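Local coordinates for protein NDP-N-acetyl-D-galactosaminuronic acid dehydrogenase (Methanosarcina mazei Go1, PDB 3G79) that probably oxidises UDP-N-acetyl-D-mannosamine to the corresponding uronic acid, using two molecules of NAD+ in the manner of the UDP-glucose/GDP-mannose dehydrogenase family, at residues K355-D366 against N414-S425; A442-I453 against G462-R470. One frame throughout, in Å; residues are numbered along the deposited sequence.

Contact 1 of 2, residues K355-D366 against N414-S425; sequences KVAMLGWAFIKD and NADAIVVLAGHS
Asp366 and His424 hold the far end of this contact, where both segments have left their strands. With CG beside its own backbone N (chi1 -65°), His424 turns its ring so that ND1 accepts from Asp366 N at 2.7 Å, the donor lying close to the ring plane. With ND1 accepting, the ring proton is probably on NE2, which bonds OD1 of Asp393. The methyl of Ala422 sits over the centre of one ring face; the two nitrogen bonds, with this methyl, fix the rotation of the imidazole. The Asp366 carboxylate takes both polar groups of Ser425: OD1 takes the hydroxyl at 3.0 Å through its syn lone pair, while OD2 receives Ser425 N at 3.1 Å and also bonds the hydroxyl of Tyr395. The extended Lys365 chain runs alongside, its CG 3.3 Å from Gly423 O.

Between the ends, strands 355-359 and 417-420 pair in parallel. On one face Val356 CG1 meets Val419 CG2 at 3.8 Å; on the other, Leu359 CD2 lies against Ile418 CG2 (3.6 Å) and Val420 CG2. At the start, Asp416 OD2 takes Lys355 N at 2.7 Å on its anti lone pair, and Lys355 O accepts from the backbone N of both Asp416 and Ala417. Lys355 itself stretches past Ala415, its CG anti to N (chi1 163°), to bond Arg413 O through NZ.

These are the central strands of a six-stranded, Rossmann-like parallel sheet (order 3-2-1-4-5-6) in the UDP-binding domain. Strand 388-392 flanks 355-359 and strand 445-448 flanks 417-420; helix 375-385 covers the face of Met358 and Val419, and helix 408-412 packs on Ala357 and Leu359.

Contact 2 of 2, residues A442-I453 against G462-R470; sequences ANPVIIDGRNVI and GFVYKGIGR
A chi1 of -84° sets Phe463 CG beside its own backbone N, and Pro444 CG comes over one face of the ring, 3.8 Å from the ring centroid and displaced toward the rim, in a CH-pi contact. Ile446 CG2 reaches CD2 of the same ring at 3.7 Å. Tyr465 takes another rotamer, CG anti to its N (chi1 167°), and presents a ring edge to Ile446 CG2 and, at CE1, to Ile453 CG2, 3.9 Å off. On the opposite face of the sheet from Ile446 and Tyr465, Ile447 CG1 and Lys466 CB lie side by side at 3.9 Å.

Strands 445-448 and 464-467 are the two parallel strands of a beta-alpha-beta unit whose helix is 455-459. That helix ends in a Schellman motif with Gly462 at C-prime, and Asn443 ND2 grips Gly462 O at 2.7 Å, on a carbonyl lone pair. Past the strand end, Asp448 OD1 accepts from Arg450 N in an Asx turn, while OD2 takes Ile453 N at 3.1 Å; the two donors stand well out of the carboxylate plane, over opposite faces. Beyond them one water, in the guanidinium plane at its edge, accepts from Arg470 NH1, donates to Asn451 OD1 and also bonds Tyr465 OH.

From the N-terminal side, strand 355-359 comes first; the chain then makes helix 375-385, strands 388-392 and 404-405 and helix 408-412 before 414-425 returns to close contact 1 across a long loop. Contact 2 follows in series, neither enclosed by contact 1 nor crossing it, and closes a short loop around helix 455-459. The two meet where strands 417-420 and 445-448 lie side by side: Ile418 probably hydrogen-bonds Val445 and Ile447 through its backbone, and Val420 packs on Ile453. Together they tie four strands adjacent in the sheet, from its middle to 464-467, its outermost strand on that side within this chain.

Contact 1 of 2, residues K355-D366 against N414-S425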
loop_
_atom_site.group_PDB
_atom_site.type_symbol
_atom_site.label_atom_id
_atom_site.label_comp_id
_atom_site.label_asym_id
_atom_site.label_seq_id
_atom_site.Cartn_x
_atom_site.Cartn_y
_atom_site.Cartn_z
ATOM N N LYS A 355 35.360 -7.639 15.770
ATOM C CA LYS A 355 34.574 -8.833 15.456
ATOM C C LYS A 355 33.057 -8.542 15.483
ATOM O O LYS A 355 32.563 -7.988 16.478
ATOM C CB LYS A 355 34.939 -10.001 16.386
ATOM C CG LYS A 355 33.891 -11.112 16.374
ATOM C CD LYS A 355 34.375 -12.344 17.121
ATOM C CE LYS A 355 33.333 -13.435 17.104
ATOM N NZ LYS A 355 33.843 -14.656 17.799
ATOM N N VAL A 356 32.356 -8.938 14.400
ATOM C CA VAL A 356 30.891 -8.851 14.253
ATOM C C VAL A 356 30.199 -10.226 14.333
ATOM O O VAL A 356 30.547 -11.156 13.618
ATOM C CB VAL A 356 30.497 -8.191 12.897
ATOM C CG1 VAL A 356 28.978 -8.067 12.742
ATOM C CG2 VAL A 356 31.134 -6.812 12.739
ATOM N N ALA A 357 29.222 -10.356 15.216
ATOM C CA ALA A 357 28.370 -11.562 15.278
ATOM C C ALA A 357 27.064 -11.252 14.586
ATOM O O ALA A 357 26.255 -10.415 15.058
ATOM C CB ALA A 357 28.114 -12.020 16.734
ATOM N N MET A 358 26.914 -11.887 13.427
ATOM C CA MET A 358 25.688 -11.914 12.664
ATOM C C MET A 358 24.720 -12.929 13.252
ATOM O O MET A 358 24.911 -14.155 13.149
ATOM C CB MET A 358 26.004 -12.265 11.217
ATOM C CG MET A 358 26.861 -11.172 10.549
ATOM S SD MET A 358 26.831 -11.156 8.784
ATOM C CE MET A 358 28.293 -10.312 8.460
ATOM N N LEU A 359 23.673 -12.415 13.883
ATOM C CA LEU A 359 22.598 -13.258 14.369
ATOM C C LEU A 359 21.536 -13.334 13.313
ATOM O O LEU A 359 20.700 -12.451 13.198
ATOM C CB LEU A 359 22.015 -12.657 15.633
ATOM C CG LEU A 359 22.657 -13.076 16.956
ATOM C CD1 LEU A 359 24.167 -12.996 16.926
ATOM C CD2 LEU A 359 22.054 -12.198 18.047
ATOM N N GLY A 360 21.576 -14.364 12.489
ATOM C CA GLY A 360 20.540 -14.477 11.473
ATOM C C GLY A 360 21.045 -14.386 10.054
ATOM O O GLY A 360 21.550 -13.329 9.618
ATOM N N TRP A 361 20.909 -15.509 9.341
ATOM C CA TRP A 361 21.285 -15.610 7.945
ATOM C C TRP A 361 20.063 -15.820 7.040
ATOM O O TRP A 361 19.990 -15.217 5.976
ATOM C CB TRP A 361 22.293 -16.735 7.765
ATOM C CG TRP A 361 22.806 -16.860 6.377
ATOM C CD1 TRP A 361 22.446 -17.785 5.475
ATOM C CD2 TRP A 361 23.791 -16.033 5.739
ATOM N NE1 TRP A 361 23.153 -17.616 4.314
ATOM C CE2 TRP A 361 23.988 -16.545 4.453
ATOM C CE3 TRP A 361 24.545 -14.934 6.148
ATOM C CZ2 TRP A 361 24.881 -15.979 3.552
ATOM C CZ3 TRP A 361 25.433 -14.384 5.267
ATOM C CH2 TRP A 361 25.603 -14.905 3.983
ATOM N N ALA A 362 19.105 -16.673 7.428
ATOM C CA ALA A 362 17.806 -16.666 6.741
ATOM C C ALA A 362 17.142 -15.305 6.946
ATOM O O ALA A 362 17.603 -14.529 7.762
ATOM C CB ALA A 362 16.933 -17.745 7.244
ATOM N N PHE A 363 16.077 -14.987 6.223
ATOM C CA PHE A 363 15.475 -13.643 6.408
ATOM C C PHE A 363 14.035 -13.645 6.931
ATOM O O PHE A 363 13.524 -12.579 7.271
ATOM C CB PHE A 363 15.617 -12.765 5.149
ATOM C CG PHE A 363 15.113 -13.425 3.908
ATOM C CD1 PHE A 363 13.805 -13.196 3.473
ATOM C CD2 PHE A 363 15.930 -14.301 3.193
ATOM C CE1 PHE A 363 13.317 -13.825 2.319
ATOM C CE2 PHE A 363 15.469 -14.964 2.053
ATOM C CZ PHE A 363 14.165 -14.730 1.599
ATOM N N ILE A 364 13.411 -14.830 7.019
ATOM C CA ILE A 364 12.092 -15.000 7.683
ATOM C C ILE A 364 12.200 -15.630 9.067
ATOM O O ILE A 364 12.922 -16.596 9.247
ATOM C CB ILE A 364 11.037 -15.852 6.867
ATOM C CG1 ILE A 364 11.185 -15.689 5.352
ATOM C CG2 ILE A 364 9.613 -15.494 7.320
ATOM C CD1 ILE A 364 12.038 -16.750 4.758
ATOM N N LYS A 365 11.427 -15.090 10.007
ATOM C CA LYS A 365 11.368 -15.552 11.384
ATOM C C LYS A 365 11.290 -17.064 11.432
ATOM O O LYS A 365 10.232 -17.616 11.219
ATOM C CB LYS A 365 10.153 -14.939 12.093
ATOM C CG LYS A 365 9.930 -15.398 13.535
ATOM C CD LYS A 365 8.792 -14.600 14.171
ATOM C CE LYS A 365 8.629 -14.866 15.689
ATOM N NZ LYS A 365 7.604 -13.944 16.349
ATOM N N ASP A 366 12.426 -17.715 11.667
ATOM C CA ASP A 366 12.525 -19.186 11.839
ATOM C C ASP A 366 12.500 -20.043 10.574
ATOM O O ASP A 366 12.019 -21.168 10.594
ATOM C CB ASP A 366 11.528 -19.685 12.885
ATOM C CG ASP A 366 11.858 -19.174 14.274
ATOM O OD1 ASP A 366 10.921 -18.813 15.013
ATOM O OD2 ASP A 366 13.065 -19.113 14.625
ATOM N N ASN A 414 33.415 -12.728 22.498
ATOM C CA ASN A 414 34.427 -11.741 22.114
ATOM C C ASN A 414 34.009 -10.746 21.008
ATOM O O ASN A 414 34.830 -9.986 20.502
ATOM C CB ASN A 414 35.754 -12.453 21.799
ATOM C CG ASN A 414 36.295 -13.212 23.004
ATOM O OD1 ASN A 414 36.096 -12.791 24.142
ATOM N ND2 ASN A 414 36.965 -14.336 22.767
ATOM N N ALA A 415 32.729 -10.726 20.657
ATOM C CA ALA A 415 32.266 -9.887 19.559
ATOM C C ALA A 415 32.104 -8.407 19.930
ATOM O O ALA A 415 31.555 -8.074 20.965
ATOM C CB ALA A 415 30.992 -10.435 18.986
ATOM N N ASP A 416 32.594 -7.526 19.066
ATOM C CA ASP A 416 32.451 -6.075 19.261
ATOM C C ASP A 416 31.034 -5.606 18.976
ATOM O O ASP A 416 30.503 -4.804 19.724
ATOM C CB ASP A 416 33.468 -5.296 18.411
ATOM C CG ASP A 416 34.897 -5.604 18.813
ATOM O OD1 ASP A 416 35.393 -4.974 19.765
ATOM O OD2 ASP A 416 35.530 -6.487 18.198
ATOM N N ALA A 417 30.428 -6.126 17.910
ATOM C CA ALA A 417 29.057 -5.788 17.550
ATOM C C ALA A 417 28.182 -7.021 17.461
ATOM O O ALA A 417 28.609 -8.029 16.919
ATOM C CB ALA A 417 29.034 -5.056 16.238
ATOM N N ILE A 418 26.972 -6.943 18.016
ATOM C CA ILE A 418 25.974 -7.974 17.838
ATOM C C ILE A 418 24.865 -7.402 16.942
ATOM O O ILE A 418 24.212 -6.393 17.285
ATOM C CB ILE A 418 25.409 -8.491 19.181
ATOM C CG1 ILE A 418 26.479 -9.174 20.003
ATOM C CG2 ILE A 418 24.264 -9.491 18.961
ATOM C CD1 ILE A 418 26.269 -9.002 21.468
ATOM N N VAL A 419 24.663 -8.059 15.802
ATOM C CA VAL A 419 23.855 -7.527 14.712
ATOM C C VAL A 419 22.743 -8.512 14.292
ATOM O O VAL A 419 23.007 -9.649 13.911
ATOM C CB VAL A 419 24.749 -7.158 13.536
ATOM C CG1 VAL A 419 23.956 -6.472 12.465
ATOM C CG2 VAL A 419 25.872 -6.221 14.023
ATOM N N VAL A 420 21.496 -8.075 14.403
ATOM C CA VAL A 420 20.368 -9.001 14.294
ATOM C C VAL A 420 19.715 -8.803 12.914
ATOM O O VAL A 420 19.296 -7.688 12.598
ATOM C CB VAL A 420 19.356 -8.776 15.469
ATOM C CG1 VAL A 420 18.182 -9.695 15.342
ATOM C CG2 VAL A 420 20.023 -9.004 16.845
ATOM N N LEU A 421 19.668 -9.861 12.087
ATOM C CA LEU A 421 19.176 -9.707 10.696
ATOM C C LEU A 421 17.973 -10.578 10.325
ATOM O O LEU A 421 17.295 -10.323 9.314
ATOM C CB LEU A 421 20.301 -9.852 9.653
ATOM C CG LEU A 421 21.474 -8.885 9.856
ATOM C CD1 LEU A 421 22.479 -9.490 10.811
ATOM C CD2 LEU A 421 22.155 -8.546 8.554
ATOM N N ALA A 422 17.721 -11.604 11.141
ATOM C CA ALA A 422 16.528 -12.422 11.009
ATOM C C ALA A 422 15.782 -12.281 12.300
ATOM O O ALA A 422 16.395 -12.195 13.354
ATOM C CB ALA A 422 16.902 -13.835 10.800
ATOM N N GLY A 423 14.463 -12.244 12.250
ATOM C CA GLY A 423 13.680 -12.231 13.480
ATOM C C GLY A 423 13.463 -13.573 14.188
ATOM O O GLY A 423 12.470 -13.724 14.912
ATOM N N HIS A 424 14.393 -14.529 14.032
ATOM C CA HIS A 424 14.287 -15.841 14.691
ATOM C C HIS A 424 13.902 -15.715 16.147
ATOM O O HIS A 424 14.207 -14.701 16.784
ATOM C CB HIS A 424 15.592 -16.593 14.586
ATOM C CG HIS A 424 15.955 -16.944 13.188
ATOM N ND1 HIS A 424 15.006 -17.184 12.214
ATOM C CD2 HIS A 424 17.156 -17.103 12.594
ATOM C CE1 HIS A 424 15.613 -17.453 11.075
ATOM N NE2 HIS A 424 16.919 -17.426 11.283
ATOM N N SER A 425 13.236 -16.736 16.684
ATOM C CA SER A 425 12.745 -16.656 18.059
ATOM C C SER A 425 13.889 -16.702 19.074
ATOM O O SER A 425 13.820 -16.042 20.146
ATOM C CB SER A 425 11.684 -17.729 18.329
ATOM O OG SER A 425 10.457 -17.413 17.673
#

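Contact 2 of 2, residues A442-I453 against G462-R470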
loop_
_atom_site.group_PDB
_atom_site.type_symbol
_atom_site.label_atom_id
_atom_site.label_comp_id
_atom_site.label_asym_id
_atom_site.label_seq_id
_atom_site.Cartn_x
_atom_site.Cartn_y
_atom_site.Cartn_z
ATOM N N ALA A 442 32.198 -4.579 28.048
ATOM C CA ALA A 442 31.970 -3.369 28.846
ATOM C C ALA A 442 30.929 -2.561 28.135
ATOM O O ALA A 442 29.810 -2.421 28.620
ATOM C CB ALA A 442 33.251 -2.551 29.016
ATOM N N ASN A 443 31.274 -2.059 26.962
ATOM C CA ASN A 443 30.260 -1.478 26.119
ATOM C C ASN A 443 30.133 -2.211 24.813
ATOM O O ASN A 443 30.642 -1.727 23.785
ATOM C CB ASN A 443 30.555 -0.022 25.878
ATOM C CG ASN A 443 30.494 0.783 27.141
ATOM O OD1 ASN A 443 31.391 1.569 27.415
ATOM N ND2 ASN A 443 29.441 0.599 27.924
ATOM N N PRO A 444 29.463 -3.385 24.841
ATOM C CA PRO A 444 29.200 -4.069 23.601
ATOM C C PRO A 444 28.089 -3.396 22.843
ATOM O O PRO A 444 27.211 -2.727 23.422
ATOM C CB PRO A 444 28.791 -5.475 24.023
ATOM C CG PRO A 444 28.378 -5.386 25.402
ATOM C CD PRO A 444 28.818 -4.064 25.977
ATOM N N VAL A 445 28.170 -3.587 21.533
ATOM C CA VAL A 445 27.347 -2.933 20.563
ATOM C C VAL A 445 26.349 -3.971 20.067
ATOM O O VAL A 445 26.760 -5.073 19.685
ATOM C CB VAL A 445 28.259 -2.427 19.444
ATOM C CG1 VAL A 445 27.535 -2.403 18.102
ATOM C CG2 VAL A 445 28.867 -1.023 19.810
ATOM N N ILE A 446 25.050 -3.639 20.133
ATOM C CA ILE A 446 23.971 -4.424 19.507
ATOM C C ILE A 446 23.223 -3.562 18.487
ATOM O O ILE A 446 22.795 -2.476 18.813
ATOM C CB ILE A 446 22.979 -5.072 20.571
ATOM C CG1 ILE A 446 21.889 -5.910 19.909
ATOM C CG2 ILE A 446 22.270 -4.043 21.411
ATOM C CD1 ILE A 446 22.099 -7.361 20.034
ATOM N N ILE A 447 23.074 -4.070 17.260
ATOM C CA ILE A 447 22.315 -3.420 16.146
ATOM C C ILE A 447 21.175 -4.350 15.666
ATOM O O ILE A 447 21.433 -5.484 15.234
ATOM C CB ILE A 447 23.251 -3.117 14.930
ATOM C CG1 ILE A 447 24.141 -1.891 15.162
ATOM C CG2 ILE A 447 22.441 -2.673 13.760
ATOM C CD1 ILE A 447 25.192 -2.011 16.129
ATOM N N ASP A 448 19.936 -3.874 15.754
ATOM C CA ASP A 448 18.709 -4.668 15.490
ATOM C C ASP A 448 18.025 -4.340 14.176
ATOM O O ASP A 448 17.526 -3.233 13.984
ATOM C CB ASP A 448 17.666 -4.447 16.606
ATOM C CG ASP A 448 16.499 -5.462 16.556
ATOM O OD1 ASP A 448 16.628 -6.497 15.879
ATOM O OD2 ASP A 448 15.456 -5.240 17.213
ATOM N N GLY A 449 17.965 -5.316 13.281
ATOM C CA GLY A 449 17.357 -5.124 11.970
ATOM C C GLY A 449 15.925 -5.621 11.904
ATOM O O GLY A 449 15.191 -5.353 10.927
ATOM N N ARG A 450 15.521 -6.317 12.954
ATOM C CA ARG A 450 14.258 -7.024 12.967
ATOM C C ARG A 450 13.337 -6.756 14.174
ATOM O O ARG A 450 12.408 -7.495 14.395
ATOM C CB ARG A 450 14.511 -8.527 12.755
ATOM C CG ARG A 450 15.244 -8.827 11.455
ATOM C CD ARG A 450 14.445 -8.376 10.205
ATOM N NE ARG A 450 15.159 -8.684 8.964
ATOM C CZ ARG A 450 14.657 -8.548 7.724
ATOM N NH1 ARG A 450 13.401 -8.107 7.533
ATOM N NH2 ARG A 450 15.410 -8.883 6.660
ATOM N N ASN A 451 13.550 -5.687 14.927
ATOM C CA ASN A 451 12.625 -5.346 16.012
ATOM C C ASN A 451 12.403 -6.503 17.002
ATOM O O ASN A 451 11.292 -6.702 17.443
ATOM C CB ASN A 451 11.259 -4.881 15.471
ATOM C CG ASN A 451 10.389 -4.201 16.547
ATOM O OD1 ASN A 451 10.879 -3.454 17.378
ATOM N ND2 ASN A 451 9.098 -4.475 16.531
ATOM N N VAL A 452 13.445 -7.261 17.350
ATOM C CA VAL A 452 13.326 -8.278 18.396
ATOM C C VAL A 452 13.986 -7.927 19.735
ATOM O O VAL A 452 13.718 -8.567 20.738
ATOM C CB VAL A 452 13.853 -9.643 17.927
ATOM C CG1 VAL A 452 13.309 -9.979 16.547
ATOM C CG2 VAL A 452 15.357 -9.678 17.938
ATOM N N ILE A 453 14.844 -6.913 19.750
ATOM C CA ILE A 453 15.598 -6.537 20.950
ATOM C C ILE A 453 14.916 -5.366 21.645
ATOM O O ILE A 453 14.639 -4.320 21.038
ATOM C CB ILE A 453 17.110 -6.259 20.618
ATOM C CG1 ILE A 453 17.935 -7.510 20.850
ATOM C CG2 ILE A 453 17.751 -5.281 21.537
ATOM C CD1 ILE A 453 18.204 -8.239 19.644
ATOM N N GLY A 462 24.707 -1.412 29.741
ATOM C CA GLY A 462 25.938 -0.893 29.161
ATOM C C GLY A 462 26.074 -0.889 27.639
ATOM O O GLY A 462 27.040 -0.301 27.098
ATOM N N PHE A 463 25.133 -1.527 26.934
ATOM C CA PHE A 463 25.255 -1.680 25.479
ATOM C C PHE A 463 25.154 -0.376 24.761
ATOM O O PHE A 463 24.626 0.597 25.313
ATOM C CB PHE A 463 24.133 -2.527 24.931
ATOM C CG PHE A 463 24.374 -3.957 25.021
ATOM C CD1 PHE A 463 24.099 -4.642 26.192
ATOM C CD2 PHE A 463 24.842 -4.658 23.929
ATOM C CE1 PHE A 463 24.301 -6.051 26.270
ATOM C CE2 PHE A 463 25.044 -6.048 23.990
ATOM C CZ PHE A 463 24.763 -6.741 25.145
ATOM N N VAL A 464 25.630 -0.371 23.521
ATOM C CA VAL A 464 25.335 0.718 22.631
ATOM C C VAL A 464 24.393 0.187 21.564
ATOM O O VAL A 464 24.760 -0.754 20.831
ATOM C CB VAL A 464 26.578 1.240 21.937
ATOM C CG1 VAL A 464 26.193 2.435 21.030
ATOM C CG2 VAL A 464 27.655 1.625 22.956
ATOM N N TYR A 465 23.206 0.806 21.464
ATOM C CA TYR A 465 22.074 0.236 20.701
ATOM C C TYR A 465 21.702 0.998 19.469
ATOM O O TYR A 465 21.723 2.191 19.466
ATOM C CB TYR A 465 20.829 0.140 21.587
ATOM C CG TYR A 465 19.542 -0.134 20.845
ATOM C CD1 TYR A 465 19.062 -1.449 20.700
ATOM C CD2 TYR A 465 18.807 0.908 20.283
ATOM C CE1 TYR A 465 17.875 -1.714 20.017
ATOM C CE2 TYR A 465 17.622 0.657 19.572
ATOM C CZ TYR A 465 17.147 -0.651 19.453
ATOM O OH TYR A 465 15.974 -0.927 18.742
ATOM N N LYS A 466 21.312 0.283 18.432
ATOM C CA LYS A 466 20.726 0.844 17.211
ATOM C C LYS A 466 19.707 -0.168 16.708
ATOM O O LYS A 466 19.910 -1.409 16.802
ATOM C CB LYS A 466 21.777 1.001 16.137
ATOM C CG LYS A 466 22.878 1.954 16.481
ATOM C CD LYS A 466 22.533 3.377 16.192
ATOM C CE LYS A 466 23.775 4.259 16.425
ATOM N NZ LYS A 466 23.552 5.749 16.311
ATOM N N GLY A 467 18.597 0.352 16.195
ATOM C CA GLY A 467 17.589 -0.488 15.561
ATOM C C GLY A 467 17.054 0.271 14.381
ATOM O O GLY A 467 17.036 1.509 14.395
ATOM N N ILE A 468 16.606 -0.441 13.353
ATOM C CA ILE A 468 15.934 0.240 12.247
ATOM C C ILE A 468 14.788 1.163 12.722
ATOM O O ILE A 468 13.962 0.802 13.583
ATOM C CB ILE A 468 15.519 -0.723 11.108
ATOM C CG1 ILE A 468 16.746 -1.011 10.239
ATOM C CG2 ILE A 468 14.428 -0.124 10.201
ATOM C CD1 ILE A 468 16.455 -1.857 9.015
ATOM N N GLY A 469 14.829 2.390 12.196
ATOM C CA GLY A 469 13.899 3.446 12.550
ATOM C C GLY A 469 13.666 3.716 14.020
ATOM O O GLY A 469 12.608 4.253 14.378
ATOM N N ARG A 470 14.656 3.402 14.866
ATOM C CA ARG A 470 14.492 3.666 16.301
ATOM C C ARG A 470 14.804 5.075 16.818
ATOM O O ARG A 470 15.949 5.534 16.776
ATOM C CB ARG A 470 15.151 2.578 17.155
ATOM C CG ARG A 470 14.416 1.216 17.075
ATOM C CD ARG A 470 12.918 1.431 17.226
ATOM N NE ARG A 470 12.594 2.114 18.473
ATOM C CZ ARG A 470 12.221 1.478 19.581
ATOM N NH1 ARG A 470 12.179 0.147 19.597
ATOM N NH2 ARG A 470 11.927 2.155 20.681
HETATM O O HOH W 1 13.166 -1.665 17.464
#